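Local coordinates for lactococcal phage P2 ORF15 (PDB 2WZP), which is probably the distal tail (Dit) protein of the phage baseplate, assembling in rings that would join the tail to the host-recognition apparatus, at residues K53-T67 / R82-F96. Residues are numbered along the deposited sequence; the frame is centred on the assembly and turned at random.
Sequences KVRFYQPSNLGLQST and RSITQPQIEFKLETF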
loop_
_atom_site.group_PDB
_atom_site.type_symbol
_atom_site.label_atom_id
_atom_site.label_comp_id
_atom_site.label_asym_id
_atom_site.label_seq_id
_atom_site.Cartn_x
_atom_site.Cartn_y
_atom_site.Cartn_z
ATOM N N LYS M 53 13.120 16.225 31.148
ATOM C CA LYS M 53 13.957 16.243 29.950
ATOM C C LYS M 53 13.865 14.940 29.171
ATOM O O LYS M 53 14.251 14.880 28.006
ATOM C CB LYS M 53 15.404 16.610 30.303
ATOM C CG LYS M 53 15.521 17.976 30.979
ATOM C CD LYS M 53 16.310 18.980 30.155
ATOM C CE LYS M 53 16.873 20.045 31.054
ATOM N NZ LYS M 53 17.925 20.835 30.368
ATOM N N VAL M 54 13.349 13.898 29.830
ATOM C CA VAL M 54 13.075 12.584 29.266
ATOM C C VAL M 54 11.559 12.418 29.456
ATOM O O VAL M 54 11.086 12.468 30.599
ATOM C CB VAL M 54 13.879 11.465 29.977
ATOM C CG1 VAL M 54 13.356 10.088 29.587
ATOM C CG2 VAL M 54 15.358 11.567 29.656
ATOM N N ARG M 55 10.800 12.254 28.340
ATOM C CA ARG M 55 9.336 12.095 28.366
ATOM C C ARG M 55 8.805 10.855 27.661
ATOM O O ARG M 55 9.403 10.379 26.691
ATOM C CB ARG M 55 8.658 13.335 27.783
ATOM C CG ARG M 55 8.986 14.595 28.543
ATOM C CD ARG M 55 8.196 15.763 28.047
ATOM N NE ARG M 55 8.878 17.003 28.392
ATOM C CZ ARG M 55 8.468 18.203 28.011
ATOM N NH1 ARG M 55 7.363 18.337 27.292
ATOM N NH2 ARG M 55 9.146 19.283 28.369
ATOM N N PHE M 56 7.638 10.371 28.131
ATOM C CA PHE M 56 6.903 9.240 27.558
ATOM C C PHE M 56 5.647 9.794 26.934
ATOM O O PHE M 56 4.961 10.621 27.547
ATOM C CB PHE M 56 6.481 8.236 28.636
ATOM C CG PHE M 56 7.498 7.265 29.179
ATOM C CD1 PHE M 56 8.822 7.270 28.716
ATOM C CD2 PHE M 56 7.142 6.345 30.156
ATOM C CE1 PHE M 56 9.765 6.391 29.243
ATOM C CE2 PHE M 56 8.084 5.452 30.673
ATOM C CZ PHE M 56 9.390 5.490 30.218
ATOM N N TYR M 57 5.335 9.328 25.727
ATOM C CA TYR M 57 4.146 9.707 24.980
ATOM C C TYR M 57 3.507 8.451 24.442
ATOM O O TYR M 57 4.189 7.465 24.181
ATOM C CB TYR M 57 4.519 10.598 23.775
ATOM C CG TYR M 57 5.099 11.946 24.142
ATOM C CD1 TYR M 57 4.274 13.033 24.401
ATOM C CD2 TYR M 57 6.478 12.146 24.202
ATOM C CE1 TYR M 57 4.800 14.278 24.750
ATOM C CE2 TYR M 57 7.019 13.398 24.525
ATOM C CZ TYR M 57 6.173 14.463 24.799
ATOM O OH TYR M 57 6.664 15.716 25.109
ATOM N N GLN M 58 2.188 8.510 24.250
ATOM C CA GLN M 58 1.381 7.492 23.592
ATOM C C GLN M 58 1.554 6.046 24.056
ATOM O O GLN M 58 2.057 5.221 23.281
ATOM C CB GLN M 58 1.551 7.612 22.074
ATOM C CG GLN M 58 0.958 8.892 21.488
ATOM C CD GLN M 58 1.624 9.256 20.190
ATOM O OE1 GLN M 58 1.666 8.469 19.234
ATOM N NE2 GLN M 58 2.175 10.458 20.133
ATOM N N PRO M 59 1.095 5.700 25.285
ATOM C CA PRO M 59 1.157 4.286 25.714
ATOM C C PRO M 59 0.390 3.425 24.721
ATOM O O PRO M 59 -0.707 3.804 24.291
ATOM C CB PRO M 59 0.450 4.283 27.074
ATOM C CG PRO M 59 -0.341 5.551 27.107
ATOM C CD PRO M 59 0.426 6.541 26.298
ATOM N N SER M 60 0.993 2.304 24.303
ATOM C CA SER M 60 0.390 1.415 23.308
ATOM C C SER M 60 -0.980 0.946 23.760
ATOM O O SER M 60 -1.945 1.072 23.009
ATOM C CB SER M 60 1.317 0.256 22.979
ATOM O OG SER M 60 1.656 -0.451 24.156
ATOM N N ASN M 61 -1.084 0.473 25.014
ATOM C CA ASN M 61 -2.349 -0.009 25.561
ATOM C C ASN M 61 -2.261 -0.122 27.071
ATOM O O ASN M 61 -1.402 -0.825 27.594
ATOM C CB ASN M 61 -2.682 -1.363 24.962
ATOM C CG ASN M 61 -4.077 -1.887 25.178
ATOM O OD1 ASN M 61 -4.962 -1.244 25.760
ATOM N ND2 ASN M 61 -4.291 -3.106 24.710
ATOM N N LEU M 62 -3.169 0.567 27.763
ATOM C CA LEU M 62 -3.318 0.517 29.213
ATOM C C LEU M 62 -4.542 -0.344 29.551
ATOM O O LEU M 62 -4.956 -0.421 30.711
ATOM C CB LEU M 62 -3.487 1.937 29.793
ATOM C CG LEU M 62 -2.353 2.926 29.578
ATOM C CD1 LEU M 62 -2.750 4.260 30.110
ATOM C CD2 LEU M 62 -1.032 2.428 30.190
ATOM N N GLY M 63 -5.101 -0.987 28.525
ATOM C CA GLY M 63 -6.228 -1.900 28.639
ATOM C C GLY M 63 -5.792 -3.293 29.027
ATOM O O GLY M 63 -4.708 -3.476 29.587
ATOM N N LEU M 64 -6.653 -4.283 28.774
ATOM C CA LEU M 64 -6.390 -5.681 29.131
ATOM C C LEU M 64 -7.147 -6.636 28.243
ATOM O O LEU M 64 -8.030 -6.220 27.465
ATOM C CB LEU M 64 -6.731 -5.980 30.635
ATOM C CG LEU M 64 -8.105 -5.624 31.207
ATOM C CD1 LEU M 64 -9.176 -6.522 30.659
ATOM C CD2 LEU M 64 -8.112 -5.867 32.670
ATOM N N GLN M 65 -6.836 -7.928 28.413
ATOM C CA GLN M 65 -7.492 -9.019 27.707
ATOM C C GLN M 65 -7.985 -9.989 28.753
ATOM O O GLN M 65 -7.427 -10.065 29.848
ATOM C CB GLN M 65 -6.558 -9.752 26.719
ATOM C CG GLN M 65 -6.086 -8.922 25.538
ATOM C CD GLN M 65 -4.760 -8.262 25.835
ATOM O OE1 GLN M 65 -3.738 -8.929 26.095
ATOM N NE2 GLN M 65 -4.747 -6.930 25.792
ATOM N N SER M 66 -9.031 -10.733 28.401
ATOM C CA SER M 66 -9.608 -11.741 29.250
ATOM C C SER M 66 -10.011 -12.967 28.434
ATOM O O SER M 66 -10.339 -12.867 27.248
ATOM C CB SER M 66 -10.800 -11.174 29.998
ATOM O OG SER M 66 -11.144 -12.041 31.064
ATOM N N THR M 67 -9.948 -14.130 29.061
ATOM C CA THR M 67 -10.415 -15.373 28.460
ATOM C C THR M 67 -11.228 -16.121 29.464
ATOM O O THR M 67 -10.906 -16.092 30.657
ATOM C CB THR M 67 -9.290 -16.226 27.888
ATOM O OG1 THR M 67 -9.904 -17.230 27.063
ATOM C CG2 THR M 67 -8.417 -16.895 28.968
ATOM N N ARG M 82 -11.713 -18.252 34.025
ATOM C CA ARG M 82 -11.514 -16.870 33.644
ATOM C C ARG M 82 -10.085 -16.456 34.011
ATOM O O ARG M 82 -9.579 -16.790 35.088
ATOM C CB ARG M 82 -12.613 -16.008 34.260
ATOM C CG ARG M 82 -12.178 -14.696 34.833
ATOM C CD ARG M 82 -12.582 -13.502 34.023
ATOM N NE ARG M 82 -12.094 -12.334 34.739
ATOM C CZ ARG M 82 -12.861 -11.487 35.420
ATOM N NH1 ARG M 82 -12.311 -10.480 36.092
ATOM N NH2 ARG M 82 -14.187 -11.625 35.418
ATOM N N SER M 83 -9.417 -15.794 33.068
ATOM C CA SER M 83 -8.030 -15.375 33.197
ATOM C C SER M 83 -7.840 -14.017 32.550
ATOM O O SER M 83 -8.353 -13.786 31.464
ATOM C CB SER M 83 -7.136 -16.397 32.499
ATOM O OG SER M 83 -5.773 -16.225 32.832
ATOM N N ILE M 84 -7.122 -13.117 33.221
ATOM C CA ILE M 84 -6.788 -11.787 32.730
ATOM C C ILE M 84 -5.339 -11.803 32.260
ATOM O O ILE M 84 -4.492 -12.468 32.859
ATOM C CB ILE M 84 -7.093 -10.680 33.807
ATOM C CG1 ILE M 84 -8.376 -9.959 33.473
ATOM C CG2 ILE M 84 -5.976 -9.646 34.047
ATOM C CD1 ILE M 84 -9.499 -10.520 34.089
ATOM N N THR M 85 -5.067 -11.090 31.179
ATOM C CA THR M 85 -3.736 -10.915 30.620
ATOM C C THR M 85 -3.522 -9.404 30.516
ATOM O O THR M 85 -4.335 -8.689 29.928
ATOM C CB THR M 85 -3.610 -11.642 29.265
ATOM O OG1 THR M 85 -3.581 -13.044 29.487
ATOM C CG2 THR M 85 -2.372 -11.252 28.501
ATOM N N GLN M 86 -2.443 -8.926 31.107
ATOM C CA GLN M 86 -2.095 -7.513 31.039
ATOM C C GLN M 86 -1.086 -7.327 29.908
ATOM O O GLN M 86 -0.022 -7.952 29.938
ATOM C CB GLN M 86 -1.535 -7.020 32.388
ATOM C CG GLN M 86 -2.577 -7.037 33.525
ATOM C CD GLN M 86 -3.577 -5.932 33.412
ATOM O OE1 GLN M 86 -3.654 -5.220 32.410
ATOM N NE2 GLN M 86 -4.372 -5.754 34.447
ATOM N N PRO M 87 -1.404 -6.539 28.863
ATOM C CA PRO M 87 -0.444 -6.395 27.757
ATOM C C PRO M 87 0.763 -5.557 28.134
ATOM O O PRO M 87 0.689 -4.788 29.097
ATOM C CB PRO M 87 -1.274 -5.720 26.660
ATOM C CG PRO M 87 -2.319 -4.973 27.372
ATOM C CD PRO M 87 -2.637 -5.763 28.610
ATOM N N GLN M 88 1.858 -5.685 27.357
ATOM C CA GLN M 88 3.063 -4.874 27.544
ATOM C C GLN M 88 2.728 -3.422 27.238
ATOM O O GLN M 88 1.826 -3.157 26.431
ATOM C CB GLN M 88 4.148 -5.284 26.555
ATOM C CG GLN M 88 4.726 -6.654 26.753
ATOM C CD GLN M 88 5.802 -6.864 25.743
ATOM O OE1 GLN M 88 5.664 -6.522 24.552
ATOM N NE2 GLN M 88 6.885 -7.466 26.178
ATOM N N ILE M 89 3.458 -2.485 27.855
ATOM C CA ILE M 89 3.266 -1.075 27.568
ATOM C C ILE M 89 4.451 -0.572 26.779
ATOM O O ILE M 89 5.597 -0.613 27.239
ATOM C CB ILE M 89 2.959 -0.155 28.782
ATOM C CG1 ILE M 89 1.947 -0.794 29.750
ATOM C CG2 ILE M 89 2.463 1.218 28.270
ATOM C CD1 ILE M 89 1.715 -0.019 31.120
ATOM N N GLU M 90 4.163 -0.094 25.584
ATOM C CA GLU M 90 5.161 0.524 24.750
ATOM C C GLU M 90 4.860 2.015 24.737
ATOM O O GLU M 90 3.709 2.414 24.624
ATOM C CB GLU M 90 5.140 -0.065 23.355
ATOM C CG GLU M 90 6.271 0.445 22.485
ATOM C CD GLU M 90 6.155 -0.003 21.056
ATOM O OE1 GLU M 90 6.069 0.872 20.166
ATOM O OE2 GLU M 90 6.138 -1.231 20.822
ATOM N N PHE M 91 5.889 2.824 24.943
ATOM C CA PHE M 91 5.794 4.274 24.923
ATOM C C PHE M 91 6.783 4.806 23.878
ATOM O O PHE M 91 7.757 4.131 23.536
ATOM C CB PHE M 91 6.232 4.847 26.277
ATOM C CG PHE M 91 5.338 4.623 27.464
ATOM C CD1 PHE M 91 4.267 5.471 27.716
ATOM C CD2 PHE M 91 5.649 3.652 28.410
ATOM C CE1 PHE M 91 3.484 5.311 28.856
ATOM C CE2 PHE M 91 4.875 3.500 29.561
ATOM C CZ PHE M 91 3.793 4.327 29.773
ATOM N N LYS M 92 6.523 6.019 23.393
ATOM C CA LYS M 92 7.400 6.793 22.547
ATOM C C LYS M 92 8.284 7.512 23.600
ATOM O O LYS M 92 7.754 8.095 24.548
ATOM C CB LYS M 92 6.596 7.840 21.750
ATOM C CG LYS M 92 6.012 7.344 20.451
ATOM C CD LYS M 92 5.499 8.513 19.630
ATOM C CE LYS M 92 5.069 8.120 18.233
ATOM N NZ LYS M 92 3.834 7.278 18.215
ATOM N N LEU M 93 9.610 7.413 23.468
ATOM C CA LEU M 93 10.557 8.007 24.412
ATOM C C LEU M 93 11.261 9.138 23.672
ATOM O O LEU M 93 11.884 8.929 22.626
ATOM C CB LEU M 93 11.520 6.910 24.955
ATOM C CG LEU M 93 12.807 7.280 25.727
ATOM C CD1 LEU M 93 12.501 7.622 27.143
ATOM C CD2 LEU M 93 13.709 6.096 25.829
ATOM N N GLU M 94 11.039 10.349 24.151
ATOM C CA GLU M 94 11.576 11.560 23.564
ATOM C C GLU M 94 12.436 12.321 24.571
ATOM O O GLU M 94 12.092 12.366 25.770
ATOM C CB GLU M 94 10.424 12.421 23.053
ATOM C CG GLU M 94 10.003 12.054 21.637
ATOM C CD GLU M 94 9.017 12.991 20.963
ATOM O OE1 GLU M 94 9.016 14.205 21.276
ATOM O OE2 GLU M 94 8.260 12.508 20.091
ATOM N N THR M 95 13.576 12.883 24.099
ATOM C CA THR M 95 14.486 13.678 24.959
ATOM C C THR M 95 14.458 15.163 24.616
ATOM O O THR M 95 14.149 15.532 23.479
ATOM C CB THR M 95 15.885 13.085 25.111
ATOM O OG1 THR M 95 16.663 13.326 23.935
ATOM C CG2 THR M 95 15.870 11.596 25.509
ATOM N N PHE M 96 14.696 16.021 25.629
ATOM C CA PHE M 96 14.621 17.481 25.504
ATOM C C PHE M 96 15.887 18.198 26.010
ATOM O O PHE M 96 15.808 19.282 26.586
ATOM C CB PHE M 96 13.297 18.016 26.113
ATOM C CG PHE M 96 12.069 17.345 25.527
ATOM C CD1 PHE M 96 11.343 17.946 24.501
ATOM C CD2 PHE M 96 11.653 16.096 25.978
ATOM C CE1 PHE M 96 10.229 17.301 23.928
ATOM C CE2 PHE M 96 10.565 15.442 25.381
ATOM C CZ PHE M 96 9.847 16.053 24.372
HETATM O O HOH W 1 1.009 -3.126 23.800
HETATM O O HOH W 2 -0.909 -2.504 29.574
#
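The Phe96 ring carries the guanidinium of Arg55 flat on one face, CZ of Arg55 lying 4.2 Å from the ring centroid in a cation-pi stack with planes 23° apart, while the Tyr57 ring and Phe96 meet near their edges; Arg55 NE also donates to Gly52 O. On the face of the sheet that carries Phe56 and Leu93, the Phe56 ring stacks on Phe91: CD2 of Phe56 sits 3.5 Å above the centre of one face of Phe91 in an offset stack, and CG2 of Ile89 lies over the other, toward the rim. Leu93 CD1 closes the in-plane edge of Phe56. These contacts belong to a long, twisted beta hairpin arm of the N-terminal domain, in which 53-67 runs antiparallel to 82-96. At its base, strand 54-57 borders strand 89-95 of the domain's sheet, and Val54 and Leu93 pack against Phe110 of helix 100-115. Paired backbone bonds tie Arg55 to Glu94 and Tyr57 to Lys92; beyond them Lys92 NZ donates a hydrogen bond of 2.7 Å to Gln58 OE1, from above the amide plane. The regular pairing breaks at residues 58-63 and resumes, shifted by one residue, at Gln65-Thr85 and Thr67-Ser83. Farther along, Leu64 and Gln65 also pair with a strand of a second subunit, and the backbone N atoms of Ile84 and Gln86 donate hydrogen bonds to Asn74 and Gln72 of a third subunit, contacts consistent with a role for the arm in joining subunits. In the break, Asn61 OD1 accepts from Gly63 N in an Asx turn, and the Ser60 hydroxyl, turned between its own N and carbonyl carbon (chi1 56°), replaces a backbone acceptor: Glu90 N donates to Ser60 OG at 2.9 Å, and a water bridges that hydroxyl to Gln88 O.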